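Local coordinates for protein glycosyl hydrolase, family 38 (Enterococcus faecalis, PDB 5KBP) that probably hydrolyses alpha-mannosides as a family 38 glycoside hydrolase, and probably binds carbohydrate and metal ions, at residues S102-E113 / D341-H351. Numbering follows the deposited sequence.
Sequences SNVRNMLIGHLE and DYAWKTLLQNH
Arg105 lies across one face of the Trp344 indole. Its CB starts near the rim, 4.0 Å from Trp344 CE3. CG then sits over the six-membered ring, 3.6 Å from its centroid, a clear CH-pi contact. CG is anti to the carbonyl carbon, and a bend at chi2 (-48°) carries CD and NE off the face. CZ and NH2 return to the indole, CZ 3.8 Å from Trp344 CZ2. The guanidinium plane is tilted 46° from the ring. At the tip, Arg105 NH2 lies 3.1 Å from Trp344 NE1. Both are donors, so they do not bond to each other. Glu322 OE2 forms a salt bridge with NH2 and accepts a hydrogen bond from NE1, consistent with their closeness. Glu101 holds Arg105 NE. Ser102 OG meets the same indole at its edge, in plane, and also touches the edge of the His351 ring; it is hydrogen-bonded to Ser99 OG and Gln314 OE1.

Further along, Ile109 is a knob in a hole formed by Asp341, Trp344, Lys345 and Leu348. Its CD1 packs 3.8 Å from Trp344 CB, while CG2 rests against Lys345 CE. Leu348 CD1 continues this apolar patch towards Asn106.

A salt-bridge network closes the other end. The extended Lys345 chain carries NZ to Glu113 OE2 (2.7 Å), which it meets from above the carboxylate plane. The same NZ bonds to the syn lone pair of Asp341 OD2. A water donates to both Glu113 OE2 and Asp341 OD1.

The axes of the two helical segments cross at -115°, 10.8 Å apart. This buried contact joins helix 100-117 of the N-terminal family 38 region to helix 337-348 of the middle region. Helix 304-332 flanks the Trp344 and His351 end, and helix 362-393 packs on Ala343 and Leu347.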
loop_
_atom_site.group_PDB
_atom_site.type_symbol
_atom_site.label_atom_id
_atom_site.label_comp_id
_atom_site.label_asym_id
_atom_site.label_seq_id
_atom_site.Cartn_x
_atom_site.Cartn_y
_atom_site.Cartn_z
ATOM N N SER A 102 7.150 -18.534 10.242
ATOM C CA SER A 102 7.023 -17.099 10.483
ATOM C C SER A 102 7.251 -16.759 11.951
ATOM O O SER A 102 7.809 -15.702 12.272
ATOM C CB SER A 102 5.651 -16.607 10.029
ATOM O OG SER A 102 5.523 -16.693 8.622
ATOM N N ASN A 103 6.827 -17.642 12.857
ATOM C CA ASN A 103 7.129 -17.449 14.271
ATOM C C ASN A 103 8.627 -17.521 14.526
ATOM O O ASN A 103 9.160 -16.774 15.355
ATOM C CB ASN A 103 6.392 -18.490 15.111
ATOM C CG ASN A 103 4.910 -18.195 15.229
ATOM O OD1 ASN A 103 4.510 -17.266 15.930
ATOM N ND2 ASN A 103 4.088 -18.989 14.554
ATOM N N VAL A 104 9.325 -18.415 13.823
ATOM C CA VAL A 104 10.768 -18.544 13.999
ATOM C C VAL A 104 11.499 -17.374 13.351
ATOM O O VAL A 104 12.451 -16.829 13.923
ATOM C CB VAL A 104 11.247 -19.900 13.444
ATOM C CG1 VAL A 104 12.749 -19.891 13.217
ATOM C CG2 VAL A 104 10.856 -21.027 14.393
ATOM N N ARG A 105 11.065 -16.959 12.155
ATOM C CA ARG A 105 11.695 -15.813 11.506
ATOM C C ARG A 105 11.532 -14.547 12.333
ATOM O O ARG A 105 12.389 -13.657 12.281
ATOM C CB ARG A 105 11.115 -15.601 10.108
ATOM C CG ARG A 105 11.112 -16.839 9.230
ATOM C CD ARG A 105 12.459 -17.543 9.233
ATOM N NE ARG A 105 12.402 -18.828 8.544
ATOM C CZ ARG A 105 12.618 -18.990 7.243
ATOM N NH1 ARG A 105 12.544 -20.196 6.700
ATOM N NH2 ARG A 105 12.910 -17.943 6.483
ATOM N N ASN A 106 10.440 -14.443 13.093
ATOM C CA ASN A 106 10.265 -13.306 13.988
ATOM C C ASN A 106 11.348 -13.283 15.059
ATOM O O ASN A 106 11.854 -12.215 15.419
ATOM C CB ASN A 106 8.876 -13.353 14.626
ATOM C CG ASN A 106 8.560 -12.107 15.429
ATOM O OD1 ASN A 106 8.942 -10.999 15.054
ATOM N ND2 ASN A 106 7.863 -12.283 16.546
ATOM N N MET A 107 11.719 -14.456 15.574
ATOM C CA MET A 107 12.778 -14.528 16.574
ATOM C C MET A 107 14.156 -14.431 15.930
ATOM O O MET A 107 15.069 -13.822 16.498
ATOM C CB MET A 107 12.657 -15.824 17.378
ATOM C CG MET A 107 11.229 -16.197 17.753
ATOM S SD MET A 107 11.117 -17.723 18.712
ATOM C CE MET A 107 11.586 -17.117 20.323
ATOM N N LEU A 108 14.316 -15.022 14.744
ATOM C CA LEU A 108 15.601 -14.981 14.053
ATOM C C LEU A 108 15.961 -13.555 13.655
ATOM O O LEU A 108 17.093 -13.106 13.870
ATOM C CB LEU A 108 15.558 -15.902 12.831
ATOM C CG LEU A 108 16.845 -16.266 12.081
ATOM C CD1 LEU A 108 17.167 -15.256 10.988
ATOM C CD2 LEU A 108 18.019 -16.419 13.042
ATOM N N ILE A 109 15.005 -12.823 13.077
ATOM C CA ILE A 109 15.266 -11.442 12.686
ATOM C C ILE A 109 15.338 -10.546 13.916
ATOM O O ILE A 109 16.162 -9.625 13.981
ATOM C CB ILE A 109 14.199 -10.961 11.686
ATOM C CG1 ILE A 109 14.322 -11.739 10.374
ATOM C CG2 ILE A 109 14.324 -9.464 11.437
ATOM C CD1 ILE A 109 13.364 -11.281 9.298
ATOM N N GLY A 110 14.487 -10.800 14.910
ATOM C CA GLY A 110 14.578 -10.050 16.151
ATOM C C GLY A 110 15.934 -10.190 16.811
ATOM O O GLY A 110 16.467 -9.229 17.371
ATOM N N HIS A 111 16.520 -11.388 16.741
ATOM C CA HIS A 111 17.850 -11.601 17.303
ATOM C C HIS A 111 18.912 -10.863 16.498
ATOM O O HIS A 111 19.723 -10.119 17.060
ATOM C CB HIS A 111 18.162 -13.097 17.363
ATOM C CG HIS A 111 19.570 -13.404 17.772
ATOM N ND1 HIS A 111 20.540 -13.788 16.871
ATOM C CD2 HIS A 111 20.171 -13.384 18.986
ATOM C CE1 HIS A 111 21.677 -13.992 17.512
ATOM N NE2 HIS A 111 21.481 -13.754 18.796
ATOM N N LEU A 112 18.922 -11.059 15.175
ATOM C CA LEU A 112 19.944 -10.436 14.341
ATOM C C LEU A 112 19.863 -8.915 14.402
ATOM O O LEU A 112 20.892 -8.229 14.354
ATOM C CB LEU A 112 19.813 -10.921 12.898
ATOM C CG LEU A 112 20.045 -12.412 12.641
ATOM C CD1 LEU A 112 19.786 -12.737 11.182
ATOM C CD2 LEU A 112 21.455 -12.823 13.040
ATOM N N GLU A 113 18.649 -8.367 14.505
ATOM C CA GLU A 113 18.504 -6.919 14.611
ATOM C C GLU A 113 18.945 -6.417 15.980
ATOM O O GLU A 113 19.571 -5.356 16.087
ATOM C CB GLU A 113 17.058 -6.510 14.334
ATOM C CG GLU A 113 16.626 -6.703 12.890
ATOM C CD GLU A 113 17.371 -5.795 11.935
ATOM O OE1 GLU A 113 17.572 -4.611 12.277
ATOM O OE2 GLU A 113 17.761 -6.265 10.847
ATOM N N ASP A 341 15.692 -11.048 3.555
ATOM C CA ASP A 341 15.464 -10.269 4.766
ATOM C C ASP A 341 14.481 -9.137 4.507
ATOM O O ASP A 341 13.664 -8.802 5.372
ATOM C CB ASP A 341 16.793 -9.729 5.295
ATOM C CG ASP A 341 16.631 -8.908 6.561
ATOM O OD1 ASP A 341 16.422 -9.505 7.639
ATOM O OD2 ASP A 341 16.719 -7.665 6.477
ATOM N N TYR A 342 14.538 -8.543 3.312
ATOM C CA TYR A 342 13.599 -7.486 2.955
ATOM C C TYR A 342 12.197 -8.043 2.737
ATOM O O TYR A 342 11.204 -7.399 3.098
ATOM C CB TYR A 342 14.096 -6.755 1.706
ATOM C CG TYR A 342 13.149 -5.717 1.152
ATOM C CD1 TYR A 342 13.102 -4.436 1.685
ATOM C CD2 TYR A 342 12.319 -6.012 0.079
ATOM C CE1 TYR A 342 12.241 -3.481 1.174
ATOM C CE2 TYR A 342 11.456 -5.065 -0.438
ATOM C CZ TYR A 342 11.421 -3.800 0.112
ATOM O OH TYR A 342 10.563 -2.856 -0.400
ATOM N N ALA A 343 12.095 -9.235 2.144
ATOM C CA ALA A 343 10.785 -9.840 1.926
ATOM C C ALA A 343 10.160 -10.296 3.239
ATOM O O ALA A 343 8.948 -10.151 3.440
ATOM C CB ALA A 343 10.901 -11.012 0.951
ATOM N N TRP A 344 10.969 -10.853 4.143
ATOM C CA TRP A 344 10.429 -11.365 5.398
ATOM C C TRP A 344 9.961 -10.235 6.308
ATOM O O TRP A 344 8.891 -10.329 6.920
ATOM C CB TRP A 344 11.469 -12.233 6.104
ATOM C CG TRP A 344 11.417 -13.659 5.671
ATOM C CD1 TRP A 344 12.307 -14.309 4.869
ATOM C CD2 TRP A 344 10.403 -14.613 6.004
ATOM N NE1 TRP A 344 11.915 -15.614 4.688
ATOM C CE2 TRP A 344 10.748 -15.826 5.374
ATOM C CE3 TRP A 344 9.240 -14.562 6.776
ATOM C CZ2 TRP A 344 9.971 -16.975 5.495
ATOM C CZ3 TRP A 344 8.471 -15.702 6.893
ATOM C CH2 TRP A 344 8.839 -16.892 6.257
ATOM N N LYS A 345 10.752 -9.165 6.415
ATOM C CA LYS A 345 10.331 -8.019 7.214
ATOM C C LYS A 345 9.050 -7.409 6.663
ATOM O O LYS A 345 8.161 -7.017 7.428
ATOM C CB LYS A 345 11.444 -6.974 7.268
ATOM C CG LYS A 345 12.629 -7.377 8.129
ATOM C CD LYS A 345 13.731 -6.330 8.080
ATOM C CE LYS A 345 14.917 -6.746 8.937
ATOM N NZ LYS A 345 16.109 -5.889 8.686
ATOM N N THR A 346 8.935 -7.325 5.335
ATOM C CA THR A 346 7.705 -6.828 4.728
ATOM C C THR A 346 6.518 -7.711 5.095
ATOM O O THR A 346 5.425 -7.207 5.378
ATOM C CB THR A 346 7.867 -6.749 3.208
ATOM O OG1 THR A 346 8.944 -5.860 2.884
ATOM C CG2 THR A 346 6.585 -6.246 2.556
ATOM N N LEU A 347 6.718 -9.031 5.108
ATOM C CA LEU A 347 5.631 -9.934 5.472
ATOM C C LEU A 347 5.342 -9.879 6.966
ATOM O O LEU A 347 4.176 -9.908 7.380
ATOM C CB LEU A 347 5.963 -11.363 5.043
ATOM C CG LEU A 347 4.912 -12.413 5.408
ATOM C CD1 LEU A 347 3.581 -12.097 4.743
ATOM C CD2 LEU A 347 5.387 -13.811 5.039
ATOM N N LEU A 348 6.389 -9.800 7.793
ATOM C CA LEU A 348 6.199 -9.710 9.236
ATOM C C LEU A 348 5.479 -8.435 9.651
ATOM O O LEU A 348 4.877 -8.403 10.730
ATOM C CB LEU A 348 7.548 -9.804 9.953
ATOM C CG LEU A 348 8.193 -11.190 9.980
ATOM C CD1 LEU A 348 9.587 -11.122 10.575
ATOM C CD2 LEU A 348 7.331 -12.164 10.763
ATOM N N GLN A 349 5.525 -7.386 8.826
ATOM C CA GLN A 349 4.798 -6.162 9.140
ATOM C C GLN A 349 3.289 -6.342 9.026
ATOM O O GLN A 349 2.540 -5.488 9.511
ATOM C CB GLN A 349 5.267 -5.023 8.232
ATOM C CG GLN A 349 6.669 -4.526 8.553
ATOM C CD GLN A 349 7.235 -3.614 7.482
ATOM O OE1 GLN A 349 6.493 -2.996 6.718
ATOM N NE2 GLN A 349 8.559 -3.532 7.417
ATOM N N ASN A 350 2.833 -7.421 8.393
ATOM C CA ASN A 350 1.426 -7.802 8.404
ATOM C C ASN A 350 1.096 -8.773 9.530
ATOM O O ASN A 350 -0.060 -9.187 9.652
ATOM C CB ASN A 350 1.029 -8.429 7.064
ATOM C CG ASN A 350 0.800 -7.396 5.983
ATOM O OD1 ASN A 350 0.672 -6.207 6.266
ATOM N ND2 ASN A 350 0.737 -7.846 4.736
ATOM N N HIS A 351 2.078 -9.138 10.348
ATOM C CA HIS A 351 1.894 -10.130 11.399
ATOM C C HIS A 351 1.672 -9.596 12.818
ATOM O O HIS A 351 1.459 -10.416 13.718
ATOM C CB HIS A 351 3.091 -11.080 11.409
ATOM C CG HIS A 351 3.102 -12.043 10.263
ATOM N ND1 HIS A 351 4.154 -12.899 10.018
ATOM C CD2 HIS A 351 2.184 -12.287 9.299
ATOM C CE1 HIS A 351 3.884 -13.628 8.949
ATOM N NE2 HIS A 351 2.693 -13.278 8.495
HETATM O O HOH W 1 18.110 -9.188 10.206
#